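Local atomic coordinates of dual specificity protein phosphatase 12 (PDB entry 4KI9), a protein that removes phosphate from phosphotyrosine and from phosphoserine or phosphothreonine residues of other proteins, as a zinc-binding dual specificity phosphatase. Residues 107-112 and 142-147; 73-78 and 101-106; 93-98 and 130-135. The protein carries 2 engineered substitutions. One frame throughout, in Å; residues are numbered along the deposited sequence.

In the fold
All three contacts lie in the phosphatase catalytic domain and share one element, helix 95-108, which starts at the phosphate site and runs to the surface. Contact 3 packs its first turn and the end of the P-loop on helix 130-141; Val93, Ser94 and Arg95 there bind the phosphate ion. Farther along, contact 2 joins it to helix 68-80, with the side chain of Ile75 about 12 Å from that of Arg95. Contact 1 lies just beyond the helix, at the surface. The centres of contacts 1 and 2 are about 10 Å apart, and each is about 15 Å from the centre of contact 3. Met105 O accepts a probable hydrogen bond from Leu110 N (2.9 Å), and Phe112 CZ touches Glu133 CG.

Contact 1 of 3, residues 107-112 and 142-147; sequences TDQLPF and MGYEVD
Tyr144 lays its ring along the backbone of residues 109-111 and contributes more than half of the surface buried here. Its CG stands anti to the carbonyl carbon (chi1 -51°), which directs the ring from its own loop to the turn at Gln109. Over one face lies Gln109 CA, 4.0 Å from Tyr144 CE2. The Gln109 side chain bends at chi2 and brings its amide to the same ring: Gln109 OE1 comes to 3.6 Å from Tyr144 CD2, with amide and ring planes 74° apart, a touch of van der Waals kind. Farther out, Leu110 O lies 3.2 Å from Tyr144 CE1, oblique to the ring.

The two segments are both helix exits. After helix 95-108 the chain leaves helical geometry at Gln109, with positive phi, and turns through Leu110 to Pro111, the N-cap residue of helix 112-122. On the other side helix 130-141 closes in a Schellman motif with Gly143 at its positive-phi position, directly before Tyr144. The tyrosine thus bridges the end of one helix and the link between two others, and it also packs on Met105.

At the phenol end, Tyr144 OH is 3.1 Å from Leu110 C and equally near Pro111 N, a nitrogen with no hydrogen to give. The angle to Leu110 O is poor, and no hydrogen bond crosses the contact. Pro111 adds its ring carbons beside that nitrogen, with Pro111 CD 3.7 Å from Tyr144 OH, and touches Gln140 of helix 130-141.

Contact 2 of 3, residues 73-78 and 101-106; sequences AFIGQA and TAFLMK
Ile75 and Phe103 carry this helix-to-helix contact, with the backbone of Gly76 filling in beside them. The nearest CA atoms are those of Ile75 and Phe103, 7.7 Å apart, and the CB of each residue points toward the opposite helix.

The isoleucine side chain meets the aromatic ring from its root onward. Ile75 CB already lies 3.8 Å from Phe103 CD1 and almost as near to CE1. From there the side chain branches. The methyl CG2, set anti to the backbone N while CG1 stands anti to the carbonyl carbon (chi1 -60°), comes over one face of the phenylalanine ring. Ile75 CG2 is 3.5 Å from Phe103 CE1. It stands 3.9 Å from the centroid of the Phe103 ring, 26° off the normal. This is a CH-pi contact, with the methyl displaced toward the rim of the ring instead of centred on it. The other branch, CG1 and its terminal CD1, takes no close part in the contact with Phe103.

Phe103 is placed for this by its own first torsion: CG is anti to the backbone N (chi1 174°), and the ring reaches across to helix 68-80. At its edge, in the ring plane, lies Gly76 CA, while Gly76 N is 3.8 Å from Phe103 CE1, so the ring rim lies against the helix backbone at Gly76.

Around this pair, Val72 of helix 68-80 touches Ala102, Phe103 and Lys106, and Lys106 NZ forms a salt bridge with Asp69. Phe74 and Ala78, like Ile75, pack on strand 27-34, so helix 68-80 joins helix 95-108 to the central sheet.

Contact 3 of 3, residues 93-98 and 130-135; sequences VSRSVA and EGFEWQ. With PO4 (phosphate ion), chain B.
Phe132 enters the contact from helix 130-141 and packs against Ser94, the N-cap residue, and against Arg95 and Ala98 of the first turn of helix 95-108. With CG anti to the carbonyl carbon (chi1 -65°), its ring extends to the start of that turn. Ser94 OG lies 3.5 Å from Phe132 CD2, Arg95 CG is 3.6 Å from Phe132 CE2, and Ala98 CB meets Phe132 CB at 4.0 Å. This is the buried, packed part. The serine hydroxyl has its polar partners elsewhere, in Asp58 and the backbone N of Asn129.

On the phosphate side, the partly exposed Val93 and the end of Arg95 meet the ion and not helix 130-141. The arginine stem crosses the ring obliquely, then bends at chi3 (-75°) and presents the guanidinium edge to the phosphate. Arg95 NE donates to PO4 O2 at 2.7 Å, and NH2 to PO4 O1 at 2.8 Å, both nearly straight. Arg95 N also bonds O2, while Val93 N and Ser94 N share O3. Ser89 OG, of a residue changed in this structure at the predicted phosphocysteine position, and Ala91 N also bond the ion. A methionine in place of Arg95 would probably keep some packing on Phe132 but leave O1 without its guanidinium donor and O2 with one bond fewer.

This is the P-loop of the protein tyrosine phosphatases: backbone N-H groups at a helix start and one arginine enclose the anion. The ion, probably from the crystallisation liquor, occupies the observed substrate-binding site, and the two-point arginine grip is consistent with stabilising negative charge on a substrate phosphate.

Contact 1 of 3, residues 107-112 and 142-147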
# COMPACT_ATOMS: atom_id res chain seq x y z
N THR A 107 4.04 9.54 5.52
CA THR A 107 3.87 9.92 6.93
C THR A 107 5.19 10.38 7.57
O THR A 107 5.23 11.40 8.27
CB THR A 107 3.23 8.82 7.79
OG1 THR A 107 3.97 7.60 7.66
CG2 THR A 107 1.79 8.59 7.37
N ASP A 108 6.26 9.64 7.31
CA ASP A 108 7.56 9.95 7.89
C ASP A 108 8.42 10.88 7.03
O ASP A 108 9.52 11.26 7.45
CB ASP A 108 8.34 8.66 8.16
CG ASP A 108 7.66 7.76 9.17
OD1 ASP A 108 8.03 6.58 9.24
OD2 ASP A 108 6.76 8.23 9.88
N GLN A 109 7.94 11.23 5.84
CA GLN A 109 8.74 12.00 4.88
C GLN A 109 10.08 11.30 4.69
O GLN A 109 11.13 11.91 4.88
CB GLN A 109 8.96 13.43 5.37
CG GLN A 109 7.68 14.16 5.75
CD GLN A 109 7.36 15.31 4.82
OE1 GLN A 109 7.44 15.17 3.60
NE2 GLN A 109 7.00 16.44 5.39
N LEU A 110 10.02 10.02 4.36
CA LEU A 110 11.22 9.18 4.25
C LEU A 110 11.44 8.81 2.80
O LEU A 110 10.50 8.41 2.12
CB LEU A 110 10.97 7.87 5.00
CG LEU A 110 11.54 7.51 6.36
CD1 LEU A 110 11.24 6.04 6.62
CD2 LEU A 110 13.04 7.77 6.43
N PRO A 111 12.69 8.90 2.31
CA PRO A 111 12.97 8.45 0.95
C PRO A 111 12.61 6.98 0.71
O PRO A 111 12.62 6.17 1.64
CB PRO A 111 14.49 8.64 0.82
CG PRO A 111 14.80 9.75 1.76
CD PRO A 111 13.85 9.59 2.92
N PHE A 112 12.29 6.65 -0.54
CA PHE A 112 11.84 5.30 -0.90
C PHE A 112 12.76 4.20 -0.39
O PHE A 112 12.30 3.21 0.18
CB PHE A 112 11.68 5.18 -2.42
CG PHE A 112 11.72 3.75 -2.91
CD1 PHE A 112 12.80 3.28 -3.65
CD2 PHE A 112 10.67 2.88 -2.64
CE1 PHE A 112 12.83 1.97 -4.11
CE2 PHE A 112 10.70 1.58 -3.10
CZ PHE A 112 11.78 1.12 -3.83
N MET A 142 8.06 13.78 -6.46
CA MET A 142 6.96 14.74 -6.46
C MET A 142 6.68 15.35 -5.07
O MET A 142 5.79 16.19 -4.91
CB MET A 142 5.68 14.10 -7.02
CG MET A 142 5.70 13.84 -8.54
SD MET A 142 4.11 13.20 -9.18
CE MET A 142 4.12 11.56 -8.46
N GLY A 143 7.43 14.93 -4.06
CA GLY A 143 7.23 15.47 -2.73
C GLY A 143 6.30 14.62 -1.89
O GLY A 143 5.62 15.13 -1.00
N TYR A 144 6.30 13.32 -2.16
CA TYR A 144 5.42 12.36 -1.48
C TYR A 144 3.97 12.73 -1.68
O TYR A 144 3.18 12.75 -0.74
CB TYR A 144 5.76 12.26 0.02
CG TYR A 144 7.22 12.02 0.29
CD1 TYR A 144 7.80 10.80 0.00
CD2 TYR A 144 8.03 13.02 0.82
CE1 TYR A 144 9.15 10.58 0.24
CE2 TYR A 144 9.38 12.82 1.05
CZ TYR A 144 9.93 11.59 0.77
OH TYR A 144 11.27 11.37 1.00
N GLU A 145 3.63 13.02 -2.93
CA GLU A 145 2.28 13.41 -3.32
C GLU A 145 2.07 12.94 -4.75
O GLU A 145 3.04 12.74 -5.47
CB GLU A 145 2.17 14.93 -3.33
CG GLU A 145 1.30 15.49 -2.25
CD GLU A 145 1.07 16.98 -2.43
OE1 GLU A 145 1.60 17.53 -3.42
OE2 GLU A 145 0.36 17.58 -1.60
N VAL A 146 0.82 12.74 -5.15
CA VAL A 146 0.51 12.52 -6.56
C VAL A 146 0.10 13.88 -7.11
O VAL A 146 -1.07 14.25 -7.06
CB VAL A 146 -0.66 11.53 -6.77
CG1 VAL A 146 -0.87 11.27 -8.25
CG2 VAL A 146 -0.42 10.21 -6.02
N ASP A 147 1.07 14.64 -7.61
CA ASP A 147 0.82 15.98 -8.12
C ASP A 147 0.47 15.90 -9.61
O ASP A 147 1.36 15.81 -10.46
CB ASP A 147 2.06 16.84 -7.87
CG ASP A 147 1.93 18.26 -8.43
OD1 ASP A 147 2.91 19.02 -8.26
OD2 ASP A 147 0.89 18.61 -9.02

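Contact 2 of 3, residues 73-78 and 101-106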
# COMPACT_ATOMS: atom_id res chain seq x y z
N ALA A 73 -4.21 8.01 2.46
CA ALA A 73 -5.24 8.75 3.20
C ALA A 73 -6.19 7.81 3.95
O ALA A 73 -6.60 8.10 5.08
CB ALA A 73 -6.02 9.67 2.26
N PHE A 74 -6.53 6.68 3.34
CA PHE A 74 -7.41 5.71 3.98
C PHE A 74 -6.74 5.15 5.22
O PHE A 74 -7.33 5.07 6.30
CB PHE A 74 -7.74 4.56 3.03
CG PHE A 74 -8.54 3.45 3.67
CD1 PHE A 74 -7.92 2.27 4.06
CD2 PHE A 74 -9.90 3.60 3.89
CE1 PHE A 74 -8.66 1.24 4.66
CE2 PHE A 74 -10.64 2.58 4.47
CZ PHE A 74 -10.02 1.41 4.86
N ILE A 75 -5.47 4.78 5.07
CA ILE A 75 -4.75 4.18 6.17
C ILE A 75 -4.54 5.22 7.26
O ILE A 75 -4.75 4.93 8.45
CB ILE A 75 -3.39 3.65 5.73
CG1 ILE A 75 -3.57 2.58 4.63
CG2 ILE A 75 -2.65 3.06 6.95
CD1 ILE A 75 -2.26 2.20 3.92
N GLY A 76 -4.14 6.42 6.86
CA GLY A 76 -3.87 7.50 7.79
C GLY A 76 -5.08 7.90 8.61
O GLY A 76 -4.97 8.11 9.82
N GLN A 77 -6.23 8.03 7.96
CA GLN A 77 -7.47 8.39 8.67
C GLN A 77 -7.89 7.31 9.66
O GLN A 77 -8.31 7.61 10.79
CB GLN A 77 -8.62 8.68 7.68
CG GLN A 77 -9.90 9.16 8.37
CD GLN A 77 -10.97 9.63 7.38
OE1 GLN A 77 -10.69 9.89 6.21
NE2 GLN A 77 -12.20 9.74 7.87
N ALA A 78 -7.79 6.05 9.25
CA ALA A 78 -8.10 4.94 10.14
C ALA A 78 -7.19 4.97 11.37
O ALA A 78 -7.66 4.85 12.49
CB ALA A 78 -7.99 3.61 9.41
N THR A 101 4.86 0.80 1.90
CA THR A 101 6.05 1.63 1.70
C THR A 101 5.65 3.08 1.43
O THR A 101 6.22 4.00 2.02
CB THR A 101 6.94 1.08 0.57
OG1 THR A 101 7.28 -0.28 0.85
CG2 THR A 101 8.25 1.91 0.46
N ALA A 102 4.64 3.27 0.58
CA ALA A 102 4.18 4.62 0.27
C ALA A 102 3.68 5.31 1.54
O ALA A 102 3.93 6.50 1.76
CB ALA A 102 3.09 4.58 -0.79
N PHE A 103 2.98 4.57 2.37
CA PHE A 103 2.47 5.14 3.62
C PHE A 103 3.61 5.56 4.55
O PHE A 103 3.59 6.64 5.14
CB PHE A 103 1.61 4.11 4.34
CG PHE A 103 1.16 4.55 5.70
CD1 PHE A 103 0.03 5.36 5.84
CD2 PHE A 103 1.87 4.17 6.83
CE1 PHE A 103 -0.38 5.76 7.10
CE2 PHE A 103 1.47 4.58 8.08
CZ PHE A 103 0.34 5.38 8.22
N LEU A 104 4.60 4.70 4.69
CA LEU A 104 5.77 5.00 5.49
C LEU A 104 6.49 6.21 4.91
O LEU A 104 6.87 7.11 5.64
CB LEU A 104 6.72 3.80 5.56
CG LEU A 104 6.21 2.59 6.34
CD1 LEU A 104 7.25 1.47 6.36
CD2 LEU A 104 5.81 3.00 7.78
N MET A 105 6.65 6.24 3.59
CA MET A 105 7.28 7.38 2.92
C MET A 105 6.57 8.70 3.23
O MET A 105 7.20 9.68 3.62
CB MET A 105 7.31 7.15 1.40
CG MET A 105 8.28 6.06 0.94
SD MET A 105 8.09 5.68 -0.81
CE MET A 105 8.54 7.24 -1.55
N LYS A 106 5.26 8.74 3.02
CA LYS A 106 4.53 10.00 3.16
C LYS A 106 4.40 10.45 4.61
O LYS A 106 4.64 11.62 4.91
CB LYS A 106 3.16 9.91 2.48
CG LYS A 106 2.44 11.25 2.41
CD LYS A 106 1.16 11.18 1.58
CE LYS A 106 0.68 12.59 1.27
NZ LYS A 106 -0.39 12.63 0.23

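Contact 3 of 3, residues 93-98 and 130-135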
# COMPACT_ATOMS: atom_id res chain seq x y z
N VAL A 93 3.46 -9.70 -0.98
CA VAL A 93 4.85 -9.53 -1.40
C VAL A 93 5.14 -8.27 -2.24
O VAL A 93 6.22 -7.69 -2.15
CB VAL A 93 5.32 -10.81 -2.16
CG1 VAL A 93 6.48 -10.52 -3.08
CG2 VAL A 93 5.66 -11.90 -1.16
N SER A 94 4.16 -7.83 -3.04
CA SER A 94 4.40 -6.76 -4.00
C SER A 94 3.39 -5.59 -3.90
O SER A 94 3.75 -4.50 -3.50
CB SER A 94 4.40 -7.31 -5.43
OG SER A 94 4.62 -6.29 -6.38
N ARG A 95 2.14 -5.83 -4.26
CA ARG A 95 1.14 -4.75 -4.23
C ARG A 95 0.93 -4.15 -2.83
O ARG A 95 0.94 -2.93 -2.65
CB ARG A 95 -0.19 -5.25 -4.81
CG ARG A 95 -0.20 -5.43 -6.33
CD ARG A 95 -1.43 -6.22 -6.79
NE ARG A 95 -1.31 -7.65 -6.50
CZ ARG A 95 -2.12 -8.60 -6.96
NH1 ARG A 95 -3.13 -8.28 -7.75
NH2 ARG A 95 -1.91 -9.87 -6.63
N SER A 96 0.75 -5.01 -1.83
CA SER A 96 0.53 -4.53 -0.47
C SER A 96 1.81 -3.90 0.07
O SER A 96 1.77 -2.89 0.77
CB SER A 96 0.08 -5.70 0.40
OG SER A 96 1.01 -6.76 0.28
N VAL A 97 2.95 -4.51 -0.26
CA VAL A 97 4.25 -3.97 0.12
C VAL A 97 4.49 -2.56 -0.43
O VAL A 97 4.96 -1.69 0.29
CB VAL A 97 5.39 -4.92 -0.35
CG1 VAL A 97 6.74 -4.25 -0.23
CG2 VAL A 97 5.36 -6.22 0.46
N ALA A 98 4.14 -2.33 -1.69
CA ALA A 98 4.23 -0.98 -2.27
C ALA A 98 3.36 0.04 -1.52
O ALA A 98 3.79 1.17 -1.24
CB ALA A 98 3.86 -1.02 -3.75
N GLU A 130 9.31 -4.24 -10.19
CA GLU A 130 10.22 -3.16 -10.54
C GLU A 130 9.49 -1.90 -10.96
O GLU A 130 10.00 -0.80 -10.74
CB GLU A 130 11.15 -3.64 -11.67
CG GLU A 130 10.43 -4.27 -12.88
CD GLU A 130 9.89 -5.69 -12.64
OE1 GLU A 130 9.38 -6.30 -13.60
OE2 GLU A 130 9.96 -6.19 -11.49
N GLY A 131 8.32 -2.06 -11.56
CA GLY A 131 7.45 -0.94 -11.87
C GLY A 131 7.00 -0.17 -10.62
O GLY A 131 6.99 1.06 -10.62
N PHE A 132 6.64 -0.90 -9.57
CA PHE A 132 6.22 -0.25 -8.33
C PHE A 132 7.38 0.52 -7.68
O PHE A 132 7.18 1.62 -7.16
CB PHE A 132 5.59 -1.26 -7.35
CG PHE A 132 4.30 -1.88 -7.85
CD1 PHE A 132 3.58 -1.30 -8.88
CD2 PHE A 132 3.81 -3.04 -7.28
CE1 PHE A 132 2.40 -1.87 -9.34
CE2 PHE A 132 2.63 -3.62 -7.72
CZ PHE A 132 1.92 -3.03 -8.76
N GLU A 133 8.59 -0.04 -7.72
CA GLU A 133 9.77 0.66 -7.23
C GLU A 133 9.94 2.01 -7.92
O GLU A 133 10.16 3.02 -7.25
CB GLU A 133 11.05 -0.16 -7.49
CG GLU A 133 11.26 -1.30 -6.52
CD GLU A 133 12.70 -1.78 -6.51
OE1 GLU A 133 13.51 -1.25 -7.30
OE2 GLU A 133 13.03 -2.67 -5.70
N TRP A 134 9.87 2.01 -9.24
CA TRP A 134 10.01 3.24 -10.03
C TRP A 134 8.91 4.25 -9.67
O TRP A 134 9.17 5.44 -9.47
CB TRP A 134 9.99 2.90 -11.52
CG TRP A 134 9.87 4.07 -12.44
CD1 TRP A 134 8.81 4.37 -13.26
CD2 TRP A 134 10.85 5.09 -12.65
NE1 TRP A 134 9.08 5.52 -13.97
CE2 TRP A 134 10.32 5.98 -13.61
CE3 TRP A 134 12.12 5.34 -12.12
CZ2 TRP A 134 11.02 7.11 -14.05
CZ3 TRP A 134 12.81 6.46 -12.56
CH2 TRP A 134 12.26 7.33 -13.51
N GLN A 135 7.68 3.77 -9.56
CA GLN A 135 6.55 4.63 -9.17
C GLN A 135 6.75 5.28 -7.82
O GLN A 135 6.43 6.45 -7.64
CB GLN A 135 5.22 3.84 -9.23
CG GLN A 135 4.78 3.55 -10.68
CD GLN A 135 3.70 2.50 -10.77
OE1 GLN A 135 2.73 2.52 -10.00
NE2 GLN A 135 3.85 1.58 -11.70
P PO4 B . 1.23 -9.56 -4.58
O1 PO4 B . -0.03 -10.39 -4.64
O2 PO4 B . 1.01 -8.25 -5.31
O3 PO4 B . 1.65 -9.32 -3.15
O4 PO4 B . 2.34 -10.29 -5.31